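Local coordinates for Lin0431 protein (Listeria innocua, PDB 3LD7) that is of unknown function but carries a small, mostly beta-stranded domain of the NusG domain II family, at residues 57-60 / 61-64. Numbering follows the deposited sequence.
Sequences DNSP and DQVG
Gln62 folds its side chain back over the turn that leads from strand 51-57 to helix 63-67, and its amide meets Asp57 and Ser59. CG leaves CB beside the backbone N and anti to the carbonyl carbon (chi1 -61°). CG then passes 3.9 Å from Ser59 O. A bend at chi2 (-72°) turns CD back toward Asp57, 3.8 Å from its OD1. At the tip, NE2 gives a nearly straight hydrogen bond to Ser59 O (3.0 Å), which lies in the amide plane. NE2 also donates to Asp57 O (3.1 Å), approaching from above that carbonyl plane, and sits 2.9 Å from Asp57 OD1. OE1 accepts from a water that in turn accepts from Asp57 N.

The Asp57 carboxylate closes an Asx turn: its OD1 accepts a hydrogen bond from the backbone N of Ser59 (2.8 Å). Ser59 OG donates to the same OD1 (2.7 Å), from the same face of the carboxylate. OG also accepts a bent bond from the backbone N of Gln62 (3.0 Å), the N-cap residue of the helix. Cys79 of strand 76-79 packs against the Asp57 and Ser59 side chains.

Ser59 OG thus relays between carboxylate and helix start. NE2 spends its two N-H groups on two backbone carbonyls and OE1 takes a water, which sets the amide's rotation.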
loop_
_atom_site.group_PDB
_atom_site.type_symbol
_atom_site.label_atom_id
_atom_site.label_comp_id
_atom_site.label_asym_id
_atom_site.label_seq_id
_atom_site.Cartn_x
_atom_site.Cartn_y
_atom_site.Cartn_z
ATOM N N ASP A 57 8.083 -7.435 -3.111
ATOM C CA ASP A 57 8.654 -7.490 -1.771
ATOM C C ASP A 57 9.353 -8.816 -1.570
ATOM O O ASP A 57 9.216 -9.713 -2.419
ATOM C CB ASP A 57 7.628 -7.164 -0.649
ATOM C CG ASP A 57 6.583 -8.226 -0.447
ATOM O OD1 ASP A 57 6.915 -9.437 -0.451
ATOM O OD2 ASP A 57 5.416 -7.834 -0.194
ATOM N N ASN A 58 10.150 -8.919 -0.505
ATOM C CA ASN A 58 10.806 -10.184 -0.185
ATOM C C ASN A 58 10.171 -10.923 0.986
ATOM O O ASN A 58 10.833 -11.702 1.703
ATOM C CB ASN A 58 12.320 -10.012 -0.021
ATOM C CG ASN A 58 12.692 -9.061 1.087
ATOM O OD1 ASN A 58 11.840 -8.396 1.672
ATOM N ND2 ASN A 58 13.987 -8.977 1.367
ATOM N N SER A 59 8.884 -10.681 1.185
ATOM C CA SER A 59 8.167 -11.428 2.213
ATOM C C SER A 59 8.177 -12.915 1.879
ATOM O O SER A 59 8.205 -13.311 0.708
ATOM C CB SER A 59 6.723 -10.919 2.367
ATOM O OG SER A 59 5.902 -11.263 1.250
ATOM N N PRO A 60 8.164 -13.749 2.924
ATOM C CA PRO A 60 8.150 -15.190 2.655
ATOM C C PRO A 60 6.839 -15.673 2.035
ATOM O O PRO A 60 6.863 -16.695 1.331
ATOM C CB PRO A 60 8.371 -15.806 4.037
ATOM C CG PRO A 60 7.926 -14.733 5.012
ATOM C CD PRO A 60 8.285 -13.432 4.359
ATOM N N ASP A 61 5.731 -14.975 2.289
ATOM C CA ASP A 61 4.405 -15.499 1.923
ATOM C C ASP A 61 3.823 -14.857 0.663
ATOM O O ASP A 61 2.958 -15.441 0.001
ATOM C CB ASP A 61 3.405 -15.403 3.096
ATOM C CG ASP A 61 3.221 -13.979 3.625
ATOM O OD1 ASP A 61 4.031 -13.104 3.280
ATOM O OD2 ASP A 61 2.279 -13.737 4.428
ATOM N N GLN A 62 4.293 -13.650 0.334
ATOM C CA GLN A 62 3.814 -12.944 -0.870
ATOM C C GLN A 62 2.297 -12.662 -0.914
ATOM O O GLN A 62 1.741 -12.380 -1.964
ATOM C CB GLN A 62 4.245 -13.684 -2.144
ATOM C CG GLN A 62 5.739 -13.783 -2.293
ATOM C CD GLN A 62 6.356 -12.452 -2.639
ATOM O OE1 GLN A 62 6.033 -11.839 -3.671
ATOM N NE2 GLN A 62 7.247 -11.990 -1.780
ATOM N N VAL A 63 1.639 -12.704 0.230
ATOM C CA VAL A 63 0.194 -12.535 0.265
ATOM C C VAL A 63 -0.216 -11.141 -0.184
ATOM O O VAL A 63 -1.154 -10.983 -0.952
ATOM C CB VAL A 63 -0.352 -12.812 1.690
ATOM C CG1 VAL A 63 -1.767 -12.261 1.860
ATOM C CG2 VAL A 63 -0.270 -14.281 1.982
ATOM N N GLY A 64 0.496 -10.124 0.282
ATOM C CA GLY A 64 0.136 -8.759 -0.070
ATOM C C GLY A 64 0.362 -8.476 -1.544
ATOM O O GLY A 64 -0.484 -7.858 -2.216
HETATM O O HOH W 1 7.438 -9.833 -4.952
#